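Local coordinates for ABC transporter ATP-binding protein (Sulfolobus tokodaii, PDB 2PJZ), which probably binds and hydrolyses ATP as the nucleotide-binding subunit of an ABC transporter, perhaps one that carries cobalt, at residues L26-N39 with I171-H183. Residues are numbered along the deposited sequence; the frame is centred on the assembly and turned at random.
Sequences LEVNGEKVIILGPN and IKEYGKEGILVTH
Ile-179 sends CG2 against the end of Ile-35, 3.6 Å from its CD1, while its own CD1 meets Leu-26 CD2 tip to tip. Val-33 lies alongside Ile-179, and Leu-47 and Ile-50 of helix 43-50 cover this tightly packed face. Beneath, strands 32-36 and 177-182 pair in parallel. Val-33 N bonds to Gly-178 O and Leu-180 N to Val-33 O, each at 2.9 Å; the last bond, Gly-37 N to Thr-182 O, is weak. On the other face Thr-182 CG2 sits 3.6 Å from Leu-36 CD2, while OG1 bonds to Glu-154 and to the amide of Glu-184. There too the bent Lys-32 chain packs against the carbonyls of Ile-171 and Gly-175, NZ bonding to Tyr-194 OH. Both strands are neighbours in the central sheet of the P-loop NTPase core of an ABC ATPase; Gly-37 probably opens the Walker A loop. Beyond it Asn-39, near a bound sulfate, crosses the His-183 ring, its ND2 3.9 Å above the ring centre and the planes 49° apart; His-183 NE2 turns to Glu-157. At the other end Asn-29, Gly-30 and Lys-176 form a solvent-facing rim, with Glu-177 buried behind. Extended, with CG anti to its N (chi1 174°), Glu-177 accepts Gly-30 N at OE1 (2.8 Å). OE2 is hydrogen-bonded to Met-1 N. With an alanine here, Gly-30 N and the Met-1 amine would probably lose their shared carboxylate and the loop at Gly-30 be held less firmly. Outside it, the Lys-176 chain runs past Gly-30 O, its CG 3.6 Å away.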
loop_
_atom_site.group_PDB
_atom_site.type_symbol
_atom_site.label_atom_id
_atom_site.label_comp_id
_atom_site.label_asym_id
_atom_site.label_seq_id
_atom_site.Cartn_x
_atom_site.Cartn_y
_atom_site.Cartn_z
ATOM N N LEU A 26 13.050 3.151 -5.607
ATOM C CA LEU A 26 12.394 3.857 -4.517
ATOM C C LEU A 26 13.229 3.708 -3.242
ATOM O O LEU A 26 13.710 2.614 -2.971
ATOM C CB LEU A 26 10.993 3.264 -4.256
ATOM C CG LEU A 26 10.186 3.805 -3.073
ATOM C CD1 LEU A 26 9.754 5.225 -3.359
ATOM C CD2 LEU A 26 8.973 2.938 -2.765
ATOM N N GLU A 27 13.345 4.768 -2.433
ATOM C CA GLU A 27 13.919 4.613 -1.082
ATOM C C GLU A 27 12.941 5.245 -0.131
ATOM O O GLU A 27 12.452 6.370 -0.384
ATOM C CB GLU A 27 15.358 5.228 -0.942
ATOM C CG GLU A 27 16.337 4.507 -1.847
ATOM C CD GLU A 27 17.808 4.721 -1.598
ATOM O OE1 GLU A 27 18.160 5.680 -0.874
ATOM O OE2 GLU A 27 18.603 3.893 -2.148
ATOM N N VAL A 28 12.603 4.507 0.920
ATOM C CA VAL A 28 11.671 4.971 1.941
ATOM C C VAL A 28 12.351 4.833 3.293
ATOM O O VAL A 28 12.837 3.749 3.634
ATOM C CB VAL A 28 10.392 4.115 1.965
ATOM C CG1 VAL A 28 9.454 4.602 3.066
ATOM C CG2 VAL A 28 9.680 4.213 0.624
ATOM N N ASN A 29 12.380 5.910 4.070
ATOM C CA ASN A 29 12.874 5.756 5.441
ATOM C C ASN A 29 12.122 6.637 6.408
ATOM O O ASN A 29 11.898 7.815 6.113
ATOM C CB ASN A 29 14.372 6.023 5.532
ATOM C CG ASN A 29 14.741 7.439 5.210
ATOM O OD1 ASN A 29 14.832 7.807 4.048
ATOM N ND2 ASN A 29 15.011 8.245 6.252
ATOM N N GLY A 30 11.740 6.057 7.542
ATOM C CA GLY A 30 11.279 6.830 8.697
ATOM C C GLY A 30 9.867 7.370 8.554
ATOM O O GLY A 30 9.420 8.180 9.389
ATOM N N GLU A 31 9.132 6.903 7.543
ATOM C CA GLU A 31 7.796 7.460 7.243
ATOM C C GLU A 31 7.048 6.419 6.406
ATOM O O GLU A 31 7.687 5.571 5.791
ATOM C CB GLU A 31 7.903 8.774 6.442
ATOM C CG GLU A 31 8.474 8.633 5.021
ATOM C CD GLU A 31 8.683 9.965 4.325
ATOM O OE1 GLU A 31 7.785 10.826 4.395
ATOM O OE2 GLU A 31 9.750 10.160 3.717
ATOM N N LYS A 32 5.717 6.504 6.381
ATOM C CA LYS A 32 4.898 5.736 5.412
ATOM C C LYS A 32 4.713 6.535 4.150
ATOM O O LYS A 32 4.499 7.737 4.209
ATOM C CB LYS A 32 3.512 5.456 5.987
ATOM C CG LYS A 32 3.491 4.376 7.052
ATOM C CD LYS A 32 2.081 4.276 7.681
ATOM C CE LYS A 32 2.075 4.681 9.164
ATOM N NZ LYS A 32 1.946 6.184 9.509
ATOM N N VAL A 33 4.827 5.899 2.989
ATOM C CA VAL A 33 4.479 6.607 1.760
ATOM C C VAL A 33 3.322 5.833 1.115
ATOM O O VAL A 33 3.135 4.627 1.385
ATOM C CB VAL A 33 5.668 6.790 0.794
ATOM C CG1 VAL A 33 6.821 7.556 1.494
ATOM C CG2 VAL A 33 6.156 5.419 0.210
ATOM N N ILE A 34 2.555 6.521 0.290
ATOM C CA ILE A 34 1.429 5.890 -0.376
ATOM C C ILE A 34 1.743 5.743 -1.853
ATOM O O ILE A 34 2.256 6.665 -2.484
ATOM C CB ILE A 34 0.125 6.728 -0.186
ATOM C CG1 ILE A 34 -0.224 6.816 1.297
ATOM C CG2 ILE A 34 -1.058 6.113 -0.999
ATOM C CD1 ILE A 34 -1.237 7.925 1.610
ATOM N N ILE A 35 1.477 4.569 -2.413
ATOM C CA ILE A 35 1.699 4.402 -3.830
ATOM C C ILE A 35 0.299 4.306 -4.406
ATOM O O ILE A 35 -0.485 3.455 -3.967
ATOM C CB ILE A 35 2.497 3.106 -4.141
ATOM C CG1 ILE A 35 3.939 3.238 -3.616
ATOM C CG2 ILE A 35 2.483 2.821 -5.664
ATOM C CD1 ILE A 35 4.805 1.966 -3.907
ATOM N N LEU A 36 0.001 5.214 -5.348
ATOM C CA LEU A 36 -1.333 5.308 -5.953
ATOM C C LEU A 36 -1.248 4.773 -7.341
ATOM O O LEU A 36 -0.357 5.123 -8.090
ATOM C CB LEU A 36 -1.809 6.778 -6.054
ATOM C CG LEU A 36 -2.018 7.545 -4.776
ATOM C CD1 LEU A 36 -2.279 9.039 -5.101
ATOM C CD2 LEU A 36 -3.185 6.901 -3.975
ATOM N N GLY A 37 -2.151 3.886 -7.705
ATOM C CA GLY A 37 -2.077 3.398 -9.079
ATOM C C GLY A 37 -3.406 2.763 -9.389
ATOM O O GLY A 37 -4.040 2.236 -8.484
ATOM N N PRO A 38 -3.810 2.793 -10.671
ATOM C CA PRO A 38 -5.016 2.085 -11.092
ATOM C C PRO A 38 -4.947 0.603 -10.825
ATOM O O PRO A 38 -3.849 0.028 -10.689
ATOM C CB PRO A 38 -5.092 2.365 -12.608
ATOM C CG PRO A 38 -3.801 2.900 -13.002
ATOM C CD PRO A 38 -3.164 3.517 -11.783
ATOM N N ASN A 39 -6.119 -0.021 -10.762
ATOM C CA ASN A 39 -6.190 -1.453 -10.694
ATOM C C ASN A 39 -5.393 -1.972 -11.889
ATOM O O ASN A 39 -5.407 -1.370 -12.973
ATOM C CB ASN A 39 -7.651 -1.957 -10.668
ATOM C CG ASN A 39 -8.224 -2.017 -9.246
ATOM O OD1 ASN A 39 -7.477 -2.144 -8.264
ATOM N ND2 ASN A 39 -9.552 -1.933 -9.132
ATOM N N ILE A 171 -3.423 2.665 11.592
ATOM C CA ILE A 171 -2.416 2.749 10.525
ATOM C C ILE A 171 -1.494 3.927 10.815
ATOM O O ILE A 171 -0.281 3.837 10.651
ATOM C CB ILE A 171 -3.110 2.851 9.112
ATOM C CG1 ILE A 171 -3.739 1.501 8.758
ATOM C CG2 ILE A 171 -2.126 3.339 8.012
ATOM C CD1 ILE A 171 -4.648 1.490 7.526
ATOM N N LYS A 172 -2.062 5.037 11.274
ATOM C CA LYS A 172 -1.265 6.229 11.526
ATOM C C LYS A 172 -0.433 6.121 12.802
ATOM O O LYS A 172 0.680 6.665 12.872
ATOM C CB LYS A 172 -2.135 7.489 11.445
ATOM C CG LYS A 172 -2.741 7.666 10.011
ATOM C CD LYS A 172 -3.920 8.672 9.968
ATOM C CE LYS A 172 -3.468 10.117 9.970
ATOM N NZ LYS A 172 -4.685 10.997 9.777
ATOM N N GLU A 173 -0.949 5.376 13.780
ATOM C CA GLU A 173 -0.283 5.224 15.077
ATOM C C GLU A 173 0.818 4.166 15.082
ATOM O O GLU A 173 1.855 4.353 15.736
ATOM C CB GLU A 173 -1.303 4.923 16.173
ATOM C CG GLU A 173 -0.655 4.553 17.513
ATOM C CD GLU A 173 -1.643 4.445 18.639
ATOM O OE1 GLU A 173 -2.860 4.284 18.344
ATOM O OE2 GLU A 173 -1.195 4.518 19.821
ATOM N N TYR A 174 0.606 3.076 14.344
ATOM C CA TYR A 174 1.541 1.953 14.337
ATOM C C TYR A 174 2.301 1.795 12.998
ATOM O O TYR A 174 1.872 2.312 11.943
ATOM C CB TYR A 174 0.801 0.669 14.744
ATOM C CG TYR A 174 0.277 0.735 16.161
ATOM C CD1 TYR A 174 1.139 0.556 17.242
ATOM C CD2 TYR A 174 -1.066 1.023 16.427
ATOM C CE1 TYR A 174 0.679 0.635 18.552
ATOM C CE2 TYR A 174 -1.547 1.103 17.756
ATOM C CZ TYR A 174 -0.661 0.907 18.804
ATOM O OH TYR A 174 -1.085 0.973 20.120
ATOM N N GLY A 175 3.448 1.123 13.044
ATOM C CA GLY A 175 4.361 1.041 11.880
ATOM C C GLY A 175 4.849 2.392 11.345
ATOM O O GLY A 175 4.353 2.875 10.343
ATOM N N LYS A 176 5.861 2.985 11.956
ATOM C CA LYS A 176 6.282 4.297 11.511
ATOM C C LYS A 176 6.709 4.369 10.055
ATOM O O LYS A 176 6.426 5.376 9.402
ATOM C CB LYS A 176 7.400 4.861 12.394
ATOM C CG LYS A 176 7.818 6.293 11.978
ATOM C CD LYS A 176 8.811 6.922 12.949
ATOM C CE LYS A 176 10.233 6.537 12.617
ATOM N NZ LYS A 176 11.122 7.241 13.603
ATOM N N GLU A 177 7.369 3.328 9.546
ATOM C CA GLU A 177 7.896 3.371 8.175
ATOM C C GLU A 177 7.136 2.333 7.344
ATOM O O GLU A 177 6.732 1.283 7.865
ATOM C CB GLU A 177 9.378 2.996 8.174
ATOM C CG GLU A 177 10.068 2.839 6.797
ATOM C CD GLU A 177 11.538 2.518 6.978
ATOM O OE1 GLU A 177 12.248 3.314 7.665
ATOM O OE2 GLU A 177 11.991 1.476 6.445
ATOM N N GLY A 178 6.960 2.615 6.064
ATOM C CA GLY A 178 6.440 1.568 5.186
ATOM C C GLY A 178 5.753 2.106 3.972
ATOM O O GLY A 178 5.946 3.266 3.568
ATOM N N ILE A 179 4.952 1.243 3.358
ATOM C CA ILE A 179 4.360 1.562 2.064
ATOM C C ILE A 179 2.926 1.118 2.159
ATOM O O ILE A 179 2.639 0.006 2.598
ATOM C CB ILE A 179 5.084 0.817 0.896
ATOM C CG1 ILE A 179 6.491 1.398 0.672
ATOM C CG2 ILE A 179 4.257 0.945 -0.446
ATOM C CD1 ILE A 179 7.363 0.475 -0.211
ATOM N N LEU A 180 2.011 2.003 1.757
ATOM C CA LEU A 180 0.599 1.683 1.718
ATOM C C LEU A 180 0.209 1.791 0.256
ATOM O O LEU A 180 0.449 2.817 -0.343
ATOM C CB LEU A 180 -0.200 2.716 2.529
ATOM C CG LEU A 180 -1.707 2.475 2.730
ATOM C CD1 LEU A 180 -2.226 3.263 3.955
ATOM C CD2 LEU A 180 -2.528 2.850 1.472
ATOM N N VAL A 181 -0.400 0.754 -0.319
ATOM C CA VAL A 181 -0.815 0.856 -1.707
ATOM C C VAL A 181 -2.336 0.888 -1.847
ATOM O O VAL A 181 -3.033 0.163 -1.155
ATOM C CB VAL A 181 -0.205 -0.255 -2.640
ATOM C CG1 VAL A 181 1.314 -0.400 -2.418
ATOM C CG2 VAL A 181 -0.888 -1.582 -2.463
ATOM N N THR A 182 -2.825 1.722 -2.772
ATOM C CA THR A 182 -4.273 1.868 -2.976
ATOM C C THR A 182 -4.626 2.473 -4.313
ATOM O O THR A 182 -3.844 3.259 -4.885
ATOM C CB THR A 182 -4.932 2.717 -1.843
ATOM O OG1 THR A 182 -6.365 2.666 -1.984
ATOM C CG2 THR A 182 -4.438 4.179 -1.901
ATOM N N HIS A 183 -5.820 2.119 -4.813
ATOM C CA HIS A 183 -6.361 2.745 -6.013
ATOM C C HIS A 183 -7.459 3.771 -5.629
ATOM O O HIS A 183 -7.970 4.499 -6.487
ATOM C CB HIS A 183 -6.928 1.675 -6.971
ATOM C CG HIS A 183 -8.188 1.029 -6.487
ATOM N ND1 HIS A 183 -9.440 1.492 -6.835
ATOM C CD2 HIS A 183 -8.397 -0.048 -5.690
ATOM C CE1 HIS A 183 -10.365 0.739 -6.268
ATOM N NE2 HIS A 183 -9.764 -0.200 -5.565
#